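Local coordinates for protein cohesin (Archaeoglobus fulgidus, PDB 2XDH) that is a non-cellulosomal cohesin module, one domain of a longer archaeal cell-adhesion protein that may also bind carbohydrate, and that probably works by binding dockerin modules, at residues A[130-133]-A[139-142]; A[41-46]-A[147-152]; A[68-73]-A[83-88]. All coordinates share one frame; numbering follows the deposited sequence.

Contact 1 (A[130-133]-A[139-142])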
# COMPACT_ATOMS: atom_id res chain seq x y z
N ILE A 130 -22.90 6.39 0.64
CA ILE A 130 -21.65 5.97 -0.02
C ILE A 130 -21.40 4.45 0.09
O ILE A 130 -21.58 3.86 1.15
CB ILE A 130 -20.45 6.76 0.55
CG1 ILE A 130 -20.55 8.21 0.07
CG2 ILE A 130 -19.14 6.15 0.11
CD1 ILE A 130 -19.80 9.11 0.93
N GLU A 131 -21.02 3.84 -1.03
CA GLU A 131 -20.60 2.44 -1.03
C GLU A 131 -19.30 2.39 -1.81
O GLU A 131 -19.27 2.71 -3.00
CB GLU A 131 -21.67 1.59 -1.69
CG GLU A 131 -23.06 1.81 -1.09
CD GLU A 131 -24.14 1.00 -1.80
OE1 GLU A 131 -23.94 0.62 -2.97
OE2 GLU A 131 -25.20 0.75 -1.18
N ILE A 132 -18.20 2.02 -1.16
CA ILE A 132 -16.93 2.09 -1.86
C ILE A 132 -16.08 0.87 -1.55
O ILE A 132 -16.03 0.43 -0.40
CB ILE A 132 -16.22 3.41 -1.50
CG1 ILE A 132 -14.81 3.48 -2.09
CG2 ILE A 132 -16.18 3.59 0.00
CD1 ILE A 132 -14.19 4.85 -1.96
N TYR A 133 -15.46 0.30 -2.59
CA TYR A 133 -14.67 -0.93 -2.46
C TYR A 133 -13.36 -0.80 -3.23
O TYR A 133 -13.30 -0.13 -4.26
CB TYR A 133 -15.43 -2.12 -3.04
CG TYR A 133 -16.72 -2.42 -2.31
CD1 TYR A 133 -16.74 -3.29 -1.23
CD2 TYR A 133 -17.90 -1.80 -2.67
CE1 TYR A 133 -17.91 -3.56 -0.54
CE2 TYR A 133 -19.09 -2.06 -2.00
CZ TYR A 133 -19.08 -2.94 -0.93
OH TYR A 133 -20.24 -3.21 -0.25
N SER A 139 -14.18 -3.49 1.53
CA SER A 139 -14.82 -2.22 1.88
C SER A 139 -13.77 -1.20 2.26
O SER A 139 -12.84 -1.50 2.97
CB SER A 139 -15.77 -2.39 3.08
OG SER A 139 -16.83 -3.26 2.75
N VAL A 140 -13.94 0.02 1.77
CA VAL A 140 -12.98 1.08 2.02
C VAL A 140 -13.63 2.04 3.00
O VAL A 140 -14.78 2.43 2.79
CB VAL A 140 -12.63 1.84 0.72
CG1 VAL A 140 -11.73 3.07 1.01
CG2 VAL A 140 -11.93 0.90 -0.26
N LYS A 141 -12.93 2.39 4.07
CA LYS A 141 -13.42 3.40 4.99
C LYS A 141 -13.15 4.76 4.38
O LYS A 141 -12.03 5.03 3.93
CB LYS A 141 -12.71 3.32 6.33
CG LYS A 141 -12.82 1.96 7.03
CD LYS A 141 -14.27 1.59 7.34
CE LYS A 141 -14.33 0.19 7.97
NZ LYS A 141 -13.87 -0.84 6.98
N VAL A 142 -14.17 5.60 4.35
CA VAL A 142 -14.03 6.93 3.81
C VAL A 142 -14.61 7.95 4.77
O VAL A 142 -15.53 7.66 5.56
CB VAL A 142 -14.73 7.07 2.46
CG1 VAL A 142 -13.91 6.38 1.39
CG2 VAL A 142 -16.12 6.48 2.55
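Ile132, Val140 and Val142 carry this contact, with Tyr133 and Ser139 at its end nearer the turn. Ile132 and Val142 meet tip to tip, CD1 of Ile132 lying 3.7 Å from CG1 of Val142. With CG1 of Ile132 anti to its backbone N (chi1 174°), that branch passes obliquely across Val140, while CG2 of Ile132 comes to 3.9 Å from CG2 of Val142. The same Val142 methyl also meets CG2 of Ile130, so that Val142, in one of its two conformers, touches both isoleucines. CG2 of Val140 lies 3.7 Å from the backbone atom C of Tyr133.

One backbone hydrogen bond ties the segments: Val140 N donates to Ile132 O over 3.0 Å. Next to this bond Ser139 OG approaches the Tyr133 ring obliquely, 3.5 Å from CE1.

On its other side, strand 123-134 is bonded to strand 17-38, Tyr133 pairing with Gly31 and Ser32. The connection between the segments contains Asp136, a magnesium-binding residue of this protein, though no ion is bound to it in this chain. A single bridge, Tyr133 with Ser139, lies at the base of this connection, which joins the antiparallel neighbours 123-134 and 142-151 at the surface of the cohesin beta-sandwich.

Contact 2 (A[41-46]-A[147-152])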
# COMPACT_ATOMS: atom_id res chain seq x y z
N ASN A 41 -32.60 23.40 -3.81
CA ASN A 41 -33.63 23.80 -4.77
C ASN A 41 -33.22 24.96 -5.67
O ASN A 41 -33.75 25.12 -6.77
CB ASN A 41 -34.92 24.21 -4.05
CG ASN A 41 -35.71 23.02 -3.57
OD1 ASN A 41 -35.68 21.95 -4.18
ND2 ASN A 41 -36.43 23.19 -2.46
N VAL A 42 -32.28 25.77 -5.20
CA VAL A 42 -31.81 26.91 -5.98
C VAL A 42 -30.92 26.48 -7.14
O VAL A 42 -30.58 27.30 -8.00
CB VAL A 42 -31.06 27.94 -5.12
CG1 VAL A 42 -32.03 28.62 -4.15
CG2 VAL A 42 -29.92 27.29 -4.37
N LEU A 43 -30.54 25.20 -7.16
CA LEU A 43 -29.72 24.68 -8.24
C LEU A 43 -30.49 23.71 -9.14
O LEU A 43 -31.40 23.01 -8.71
CB LEU A 43 -28.46 24.00 -7.70
CG LEU A 43 -27.47 24.90 -6.96
CD1 LEU A 43 -26.21 24.11 -6.61
CD2 LEU A 43 -27.10 26.11 -7.80
N GLU A 44 -30.11 23.69 -10.41
CA GLU A 44 -30.70 22.77 -11.36
C GLU A 44 -29.59 22.12 -12.16
O GLU A 44 -28.71 22.80 -12.67
CB GLU A 44 -31.63 23.54 -12.31
CG GLU A 44 -31.85 22.84 -13.62
CD GLU A 44 -32.90 23.53 -14.44
OE1 GLU A 44 -33.68 24.31 -13.84
OE2 GLU A 44 -32.94 23.31 -15.67
N VAL A 45 -29.65 20.80 -12.27
CA VAL A 45 -28.58 20.05 -12.92
C VAL A 45 -28.69 20.13 -14.44
O VAL A 45 -29.73 19.82 -15.01
CB VAL A 45 -28.59 18.57 -12.47
CG1 VAL A 45 -27.60 17.74 -13.31
CG2 VAL A 45 -28.26 18.46 -10.99
N GLU A 46 -27.61 20.57 -15.08
CA GLU A 46 -27.55 20.66 -16.54
C GLU A 46 -26.73 19.50 -17.14
O GLU A 46 -27.02 19.02 -18.24
CB GLU A 46 -26.96 22.00 -17.00
CG GLU A 46 -27.69 23.24 -16.47
CD GLU A 46 -28.96 23.57 -17.25
OE1 GLU A 46 -29.84 24.24 -16.68
OE2 GLU A 46 -29.08 23.17 -18.43
N GLY A 147 -20.30 20.12 0.47
CA GLY A 147 -19.95 21.38 -0.15
C GLY A 147 -20.95 22.41 0.30
O GLY A 147 -21.97 22.06 0.90
N THR A 148 -20.68 23.67 0.00
CA THR A 148 -21.58 24.75 0.40
C THR A 148 -21.80 25.64 -0.82
O THR A 148 -20.85 26.00 -1.52
CB THR A 148 -20.96 25.56 1.52
OG1 THR A 148 -20.63 24.69 2.62
CG2 THR A 148 -21.91 26.66 2.00
N PHE A 149 -23.05 26.00 -1.09
CA PHE A 149 -23.31 26.90 -2.21
C PHE A 149 -24.09 28.12 -1.77
O PHE A 149 -25.04 28.01 -1.00
CB PHE A 149 -24.08 26.20 -3.33
CG PHE A 149 -24.63 27.16 -4.33
CD1 PHE A 149 -23.85 27.61 -5.37
CD2 PHE A 149 -25.91 27.67 -4.19
CE1 PHE A 149 -24.34 28.53 -6.28
CE2 PHE A 149 -26.41 28.59 -5.09
CZ PHE A 149 -25.62 29.02 -6.14
N ARG A 150 -23.69 29.29 -2.27
CA ARG A 150 -24.37 30.54 -1.96
C ARG A 150 -24.68 31.35 -3.22
O ARG A 150 -23.87 31.45 -4.13
CB ARG A 150 -23.53 31.42 -1.01
CG ARG A 150 -23.54 30.98 0.44
CD ARG A 150 -23.42 32.18 1.37
NE ARG A 150 -22.31 33.06 1.03
CZ ARG A 150 -22.43 34.37 0.82
NH1 ARG A 150 -23.62 34.95 0.93
NH2 ARG A 150 -21.37 35.10 0.51
N ILE A 151 -25.86 31.97 -3.25
CA ILE A 151 -26.14 32.91 -4.32
C ILE A 151 -25.47 34.24 -3.99
O ILE A 151 -25.61 34.76 -2.88
CB ILE A 151 -27.64 33.12 -4.52
CG1 ILE A 151 -28.32 31.79 -4.80
CG2 ILE A 151 -27.90 34.09 -5.66
CD1 ILE A 151 -29.79 31.93 -5.01
N VAL A 152 -24.75 34.78 -4.96
CA VAL A 152 -23.85 35.91 -4.74
C VAL A 152 -23.92 36.88 -5.94
O VAL A 152 -24.38 36.50 -7.01
CB VAL A 152 -22.41 35.36 -4.54
CG1 VAL A 152 -21.40 36.08 -5.41
CG2 VAL A 152 -22.02 35.38 -3.06
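Leu43 and Phe149 meet in an apolar contact between two strands that are not paired with each other, at one end of the cohesin beta-sandwich. The backbones stand well apart, with Leu43 and Phe149 9.1 Å from CA to CA. No hydrogen bond crosses between 41-46 and 147-152, so the join is made wholly by side chains from the start of strand 43-50 and the end of strand 142-151.

Phe149 is the middle of it. Its ring is carried inward with CG anti to the backbone N (chi1 167°), and Leu43 lays a methyl over one face in a CH-pi contact. CD2 of Leu43 sits 3.8 Å from the ring centroid, 17° off the normal and shifted a little toward the rim. The other methyl, CD1 of Leu43, reaches the root of the ring, 4.1 Å from CG of Phe149. Val42 comes at the same ring obliquely, its CG2 lying 3.8 Å from CE2 of Phe149. Two consecutive residues thus meet the ring, Leu43 over a face and Val42 at a slant.

Strand 82-91 lies close to both partners: Leu43 touches Phe89 and Phe149 touches Val91. Leu125 of strand 123-134 also packs on Leu43. Leu43 and Phe149 are buried, whereas Val42 and Ile151 are only partly covered. Backbone bonds of Val42 to Thr92 and of Glu44 to Arg90 set the first segment along strand 82-91 and the residue after it. At the outer margin Val42, in one of its two conformers, divides its branches: CG2 goes to Phe149, while CG1 of Val42 lies 4.1 Å from CD1 of Ile151.

Contact 3 (A[68-73]-A[83-88]); sequences IKVGIA and SLFYVK
Val70 and Phe85 face each other across the buried core of the cohesin beta-sandwich, their side chains coming from opposite directions. CG2 of Val70 lies over one face of the Phe85 ring, 4.0 Å from its centroid and 20° off the normal, a CH-pi contact displaced toward CZ. The ring stands up into the core because CG of Phe85 lies between its backbone N and carbonyl carbon (chi1 60°). A leucine in place of Phe85 has no flat face, which would probably leave Val70 CG2 without its CH-pi partner and open a gap between the facing strands.

Ile72 crosses Leu84 at about a right angle, with CD1 of Ile72 4.0 Å from CB of Leu84. At the other end Ile68 and Val87 meet tip to tip, CD1 of Ile68 lying 3.8 Å from CG1 of Val87.

Phe59 of strand 58-64 packs on Val70, Ile72 and Phe85 alike. Backbone bonds of Ile68, Val70 and Ile72 to strand 17-38 fix the first segment. In the second, Leu84 and Phe85 both sit opposite Val22 in a classic beta bulge. At the Phe85 ring edge, in plane, CG2 of Val87 lies 3.6 Å from CE1 of Phe85.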
# COMPACT_ATOMS: atom_id res chain seq x y z
N ILE A 68 -28.33 13.33 -7.13
CA ILE A 68 -27.65 12.73 -8.26
C ILE A 68 -27.01 11.44 -7.78
O ILE A 68 -26.14 11.47 -6.91
CB ILE A 68 -26.56 13.66 -8.80
CG1 ILE A 68 -27.15 15.05 -9.07
CG2 ILE A 68 -25.92 13.05 -10.05
CD1 ILE A 68 -26.12 16.17 -9.11
N LYS A 69 -27.47 10.31 -8.29
CA LYS A 69 -26.85 9.03 -7.98
C LYS A 69 -25.76 8.77 -8.99
O LYS A 69 -25.99 8.83 -10.20
CB LYS A 69 -27.89 7.90 -8.00
CG LYS A 69 -28.98 8.05 -6.94
CD LYS A 69 -29.87 6.82 -6.83
CE LYS A 69 -30.76 6.92 -5.59
NZ LYS A 69 -31.73 5.79 -5.48
N VAL A 70 -24.57 8.48 -8.50
CA VAL A 70 -23.42 8.30 -9.36
C VAL A 70 -22.80 6.96 -9.10
O VAL A 70 -22.64 6.56 -7.94
CB VAL A 70 -22.35 9.39 -9.10
CG1 VAL A 70 -21.08 9.08 -9.89
CG2 VAL A 70 -22.91 10.77 -9.46
N GLY A 71 -22.46 6.25 -10.17
CA GLY A 71 -21.81 4.97 -10.05
C GLY A 71 -20.54 5.00 -10.87
O GLY A 71 -20.54 5.42 -12.03
N ILE A 72 -19.44 4.57 -10.26
CA ILE A 72 -18.15 4.50 -10.95
C ILE A 72 -17.54 3.12 -10.73
O ILE A 72 -17.48 2.62 -9.59
CB ILE A 72 -17.16 5.56 -10.40
CG1 ILE A 72 -17.66 6.97 -10.72
CG2 ILE A 72 -15.78 5.36 -11.02
CD1 ILE A 72 -17.06 8.06 -9.85
N ALA A 73 -17.08 2.50 -11.80
CA ALA A 73 -16.32 1.26 -11.69
C ALA A 73 -15.05 1.35 -12.55
O ALA A 73 -15.09 1.84 -13.67
CB ALA A 73 -17.16 0.06 -12.09
N SER A 83 -10.49 14.74 -9.25
CA SER A 83 -11.94 14.78 -9.34
C SER A 83 -12.51 13.45 -9.83
O SER A 83 -11.95 12.81 -10.73
CB SER A 83 -12.39 15.94 -10.25
OG SER A 83 -11.67 15.92 -11.47
N LEU A 84 -13.62 13.06 -9.23
CA LEU A 84 -14.39 11.88 -9.62
C LEU A 84 -15.41 12.26 -10.68
O LEU A 84 -15.68 11.50 -11.60
CB LEU A 84 -15.12 11.30 -8.41
CG LEU A 84 -14.20 10.73 -7.33
CD1 LEU A 84 -15.04 10.25 -6.15
CD2 LEU A 84 -13.37 9.59 -7.92
N PHE A 85 -16.00 13.44 -10.52
CA PHE A 85 -16.93 13.96 -11.53
C PHE A 85 -17.17 15.43 -11.27
O PHE A 85 -16.78 15.95 -10.23
CB PHE A 85 -18.24 13.17 -11.57
CG PHE A 85 -19.03 13.17 -10.26
CD1 PHE A 85 -20.05 14.08 -10.05
CD2 PHE A 85 -18.76 12.23 -9.28
CE1 PHE A 85 -20.79 14.08 -8.88
CE2 PHE A 85 -19.50 12.21 -8.09
CZ PHE A 85 -20.51 13.15 -7.89
N TYR A 86 -17.77 16.11 -12.25
CA TYR A 86 -18.10 17.52 -12.15
C TYR A 86 -19.60 17.60 -12.39
O TYR A 86 -20.13 16.88 -13.24
CB TYR A 86 -17.37 18.33 -13.24
CG TYR A 86 -15.94 18.70 -12.91
CD1 TYR A 86 -15.65 19.91 -12.27
CD2 TYR A 86 -14.88 17.85 -13.22
CE1 TYR A 86 -14.34 20.26 -11.95
CE2 TYR A 86 -13.56 18.19 -12.89
CZ TYR A 86 -13.30 19.40 -12.26
OH TYR A 86 -12.02 19.77 -11.93
N VAL A 87 -20.29 18.45 -11.64
CA VAL A 87 -21.69 18.70 -11.95
C VAL A 87 -21.84 20.12 -12.49
O VAL A 87 -21.37 21.07 -11.88
CB VAL A 87 -22.63 18.46 -10.74
CG1 VAL A 87 -24.08 18.68 -11.13
CG2 VAL A 87 -22.45 17.03 -10.22
N LYS A 88 -22.46 20.25 -13.65
CA LYS A 88 -22.76 21.56 -14.17
C LYS A 88 -24.16 21.93 -13.68
O LYS A 88 -25.14 21.25 -13.99
CB LYS A 88 -22.71 21.58 -15.70
CG LYS A 88 -22.84 22.98 -16.29
CD LYS A 88 -22.72 22.97 -17.81
CE LYS A 88 -22.48 24.38 -18.34
NZ LYS A 88 -21.29 25.00 -17.66

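The centre of contact 3 lies about 6 Å from the centre of the chain, while contacts 1 and 2 sit on opposite sides of that centre, their own centres about 27 Å apart. Along the chain, contact 3 closes before contact 1 opens, and both are nested inside the long loop closed by contact 2. Contact 1 lies on strand 123-134 and the loop after it, contact 2 partly on strand 142-151, its neighbour in the sheet. Contacts 2 and 3 touch: Glu46 N lies 2.8 Å from Lys88 O, a probable hydrogen bond between strands 43-50 and 82-91, and Val45 packs on Ile68. Together they join early and late parts of the chain into one compact cohesin domain.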